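Local coordinates for extracellular solute-binding protein family 5 (Brucella melitensis, PDB 4ONY) that probably binds peptides or related solutes in the periplasm and passes them to an ABC transporter for uptake, at residues A18-M21 against H22-A26; S513-F516 against A517-D521. One frame throughout, in Å; residues are numbered along the deposited sequence.

Contact 1 (A18-M21 against H22-A26); sequences ALSM and HGDVA
From Ser20 to Gly23 the chain turns back on itself, the runs 18-21 and 22-25 heading 153° apart, with Met21 and His22 at backbone angles close to those of a type I turn and a weak hydrogen bond from Gly23 N to Ser20 O (3.3 Å) across its mouth. Gly23 has a positive phi, at a value that would press a side chain against the preceding carbonyl oxygen.

Ser20 carries the inner side of the bend. Its hydroxyl is swung opposite the backbone N (chi1 174°) and thereby reaches the returning chain, where OG donates to Asp24 O at 2.8 Å; it approaches from above the carbonyl plane, 44° out of it. The Asp24 carboxylate folds back to the same hydroxyl, its CG lodged between N and the carbonyl carbon, and OD1 ends 3.0 Å from Ser20 OG. Further along, the two branches of Val25 divide their work: CG2 rests against Ser20 CB at 3.7 Å, while CG1 meets the methyl of Ala18, CB, at 3.9 Å.

On the outer side, Met21 and His22 run side by side in the same direction. Met21 CG sits over one face of the imidazole, 3.8 Å from the ring centroid of His22, in a CH-pi contact. The bend of the methionine chain at chi2 carries SD farther above that face.

The strand 18-20 pairs antiparallel with strand 97-108, and Thr97 OG1 supplies a second donor to Asp24 O. Arg112 bonds Met21 O at the turn. Beyond the bend lies helix 537-553, which offers Phe540 to the His22 ring and Arg537 to both His22 and Asp24; Met183 of helix 181-187 touches Met21.

Contact 2 (S513-F516 against A517-D521); sequences SFNF and AGVAD
Asn515 reaches past the turn that follows it and grips the backbone of Val519 with both ends of its carboxamide. From CB the side chain extends with CG opposite the backbone N (chi1 -170°), a torsion that carries the amide alongside the chain emerging from the turn, and CG comes to rest 3.5 Å from Val519 N. One step farther, OD1 accepts from Val519 N at 2.8 Å, the donor being tilted 25° from the plane of the side-chain carbonyl. The same oxygen is 2.8 Å from a water, which in turn accepts from Ala517 N, so the water probably links the turn to the amide. Val519 CB also packs against this oxygen, 3.7 Å from Asn515 OD1.

The bend beneath this clasp is a type I beta turn from Asn515 to Gly518, closed by Gly518 N donating to Asn515 O over 3.1 Å. It continues a run of tight bends: Ser513 OG accepts from Asn515 N in an ST turn, and Asn515 is the centre of an inverse gamma turn. Gly518 adopts a positive phi, which favours glycine.

At the other tip, ND2 donates to Val519 O at 2.8 Å, in the carbonyl plane and on a lone pair, with the acceptor close to the plane of the amide itself. A donor and an acceptor of one residue are therefore matched by the complementary pair of another, which fixes the rotation of the amide group. ND2 also bonds Ser507 OG, while Arg318 binds Asn515 O and Tyr482 OH reaches Phe516 O.

The two contacts are separate bends on different parts of the fold, with centres 32 Å apart and nearest atoms about 20 Å apart. Contact 1 closes the end of a strand in the antiparallel sheet built around strand 97-108, whereas contact 2 lies beside strand 310-315 of the mixed sheet. Two consecutive helices relate them: contact 2 ends at Asp521, which N-caps helix 522-533, and side chains of contact 1 touch the next helix along the chain, 537-553. Neither contact includes any of the residues Gln222, Gln225, Arg226, Tyr256 and Tyr257 that hold the bound 1-ethoxy-2-(2-ethoxyethoxy)ethane.

Contact 1 (A18-M21 against H22-A26)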
# COMPACT_ATOMS: atom_id res chain seq x y z
N ALA A 18 -13.84 -19.47 -3.79
CA ALA A 18 -13.36 -18.10 -3.78
C ALA A 18 -14.12 -17.27 -2.79
O ALA A 18 -15.26 -17.60 -2.44
CB ALA A 18 -13.50 -17.47 -5.16
N LEU A 19 -13.50 -16.21 -2.33
CA LEU A 19 -14.15 -15.25 -1.45
C LEU A 19 -13.74 -13.83 -1.86
O LEU A 19 -12.56 -13.49 -1.84
CB LEU A 19 -13.80 -15.58 -0.02
CG LEU A 19 -14.33 -14.66 1.06
CD1 LEU A 19 -15.85 -14.64 1.02
CD2 LEU A 19 -13.79 -15.14 2.39
N SER A 20 -14.72 -13.02 -2.28
CA SER A 20 -14.47 -11.67 -2.75
C SER A 20 -15.15 -10.68 -1.85
O SER A 20 -16.32 -10.86 -1.47
CB SER A 20 -14.99 -11.49 -4.18
OG SER A 20 -14.85 -10.14 -4.57
N MET A 21 -14.43 -9.62 -1.53
CA MET A 21 -14.91 -8.62 -0.58
C MET A 21 -16.27 -8.06 -1.03
O MET A 21 -17.21 -8.03 -0.22
CB MET A 21 -13.91 -7.49 -0.39
CG MET A 21 -14.44 -6.31 0.43
SD MET A 21 -14.85 -6.84 2.12
CE MET A 21 -15.63 -5.35 2.74
N HIS A 22 -16.37 -7.68 -2.30
CA HIS A 22 -17.59 -7.13 -2.88
C HIS A 22 -18.31 -8.04 -3.88
O HIS A 22 -19.19 -7.59 -4.63
CB HIS A 22 -17.31 -5.77 -3.48
CG HIS A 22 -16.94 -4.74 -2.45
ND1 HIS A 22 -15.69 -4.17 -2.41
CD2 HIS A 22 -17.62 -4.25 -1.38
CE1 HIS A 22 -15.62 -3.35 -1.38
NE2 HIS A 22 -16.77 -3.37 -0.74
N GLY A 23 -18.01 -9.34 -3.88
CA GLY A 23 -18.79 -10.30 -4.64
C GLY A 23 -18.26 -10.53 -6.03
O GLY A 23 -18.64 -11.51 -6.65
N ASP A 24 -17.34 -9.70 -6.52
CA ASP A 24 -16.79 -9.85 -7.88
C ASP A 24 -15.67 -10.93 -7.92
O ASP A 24 -14.63 -10.77 -7.29
CB ASP A 24 -16.26 -8.50 -8.40
CG ASP A 24 -15.24 -7.85 -7.43
OD1 ASP A 24 -15.56 -7.71 -6.23
OD2 ASP A 24 -14.11 -7.50 -7.88
N VAL A 25 -15.91 -12.01 -8.65
CA VAL A 25 -14.97 -13.13 -8.77
C VAL A 25 -14.66 -13.33 -10.23
O VAL A 25 -15.48 -13.80 -11.00
CB VAL A 25 -15.55 -14.40 -8.16
CG1 VAL A 25 -14.60 -15.61 -8.35
CG2 VAL A 25 -15.79 -14.19 -6.65
N ALA A 26 -13.44 -12.98 -10.63
CA ALA A 26 -13.06 -13.03 -12.02
C ALA A 26 -12.90 -14.45 -12.57
O ALA A 26 -13.15 -14.68 -13.74
CB ALA A 26 -11.75 -12.23 -12.22

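Contact 2 (S513-F516 against A517-D521)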
# COMPACT_ATOMS: atom_id res chain seq x y z
N SER A 513 -3.32 10.51 15.84
CA SER A 513 -4.04 10.04 14.64
C SER A 513 -3.29 10.44 13.39
O SER A 513 -2.26 11.19 13.44
CB SER A 513 -5.44 10.66 14.57
OG SER A 513 -5.43 11.96 14.03
N PHE A 514 -3.77 9.95 12.26
CA PHE A 514 -3.13 10.21 10.95
C PHE A 514 -3.86 11.31 10.18
O PHE A 514 -3.66 11.48 8.95
CB PHE A 514 -3.07 8.90 10.14
CG PHE A 514 -2.26 7.82 10.82
CD1 PHE A 514 -0.86 7.85 10.76
CD2 PHE A 514 -2.87 6.85 11.58
CE1 PHE A 514 -0.09 6.90 11.43
CE2 PHE A 514 -2.11 5.89 12.26
CZ PHE A 514 -0.72 5.92 12.19
N ASN A 515 -4.72 12.06 10.87
CA ASN A 515 -5.48 13.14 10.19
C ASN A 515 -4.63 14.41 10.23
O ASN A 515 -4.92 15.35 10.99
CB ASN A 515 -6.81 13.34 10.91
CG ASN A 515 -7.78 14.26 10.16
OD1 ASN A 515 -7.42 14.99 9.23
ND2 ASN A 515 -9.02 14.16 10.54
N PHE A 516 -3.59 14.44 9.43
CA PHE A 516 -2.62 15.54 9.51
C PHE A 516 -3.16 16.87 9.07
O PHE A 516 -2.70 17.88 9.56
CB PHE A 516 -1.35 15.15 8.74
CG PHE A 516 -0.72 13.88 9.28
CD1 PHE A 516 -0.34 13.77 10.62
CD2 PHE A 516 -0.52 12.81 8.47
CE1 PHE A 516 0.22 12.61 11.13
CE2 PHE A 516 0.05 11.64 8.97
CZ PHE A 516 0.43 11.56 10.28
N ALA A 517 -4.12 16.90 8.14
CA ALA A 517 -4.74 18.16 7.73
C ALA A 517 -5.83 18.66 8.68
O ALA A 517 -6.24 19.84 8.58
CB ALA A 517 -5.32 18.06 6.34
N GLY A 518 -6.27 17.81 9.62
CA GLY A 518 -7.34 18.18 10.52
C GLY A 518 -8.70 18.24 9.82
O GLY A 518 -9.48 19.15 10.07
N VAL A 519 -8.96 17.29 8.92
CA VAL A 519 -10.26 17.24 8.24
C VAL A 519 -11.36 16.88 9.24
O VAL A 519 -11.18 15.95 10.06
CB VAL A 519 -10.22 16.21 7.11
CG1 VAL A 519 -11.55 16.14 6.37
CG2 VAL A 519 -9.11 16.57 6.14
N ALA A 520 -12.47 17.62 9.21
CA ALA A 520 -13.68 17.33 10.01
C ALA A 520 -14.91 17.88 9.30
O ALA A 520 -15.28 19.05 9.47
CB ALA A 520 -13.60 17.89 11.43
N ASP A 521 -15.52 17.04 8.49
CA ASP A 521 -16.55 17.48 7.57
C ASP A 521 -17.54 16.33 7.52
O ASP A 521 -17.19 15.21 7.18
CB ASP A 521 -15.98 17.73 6.19
CG ASP A 521 -17.02 18.29 5.21
OD1 ASP A 521 -18.23 18.19 5.47
OD2 ASP A 521 -16.60 18.80 4.14
O HOH W 1 -5.75 14.83 6.96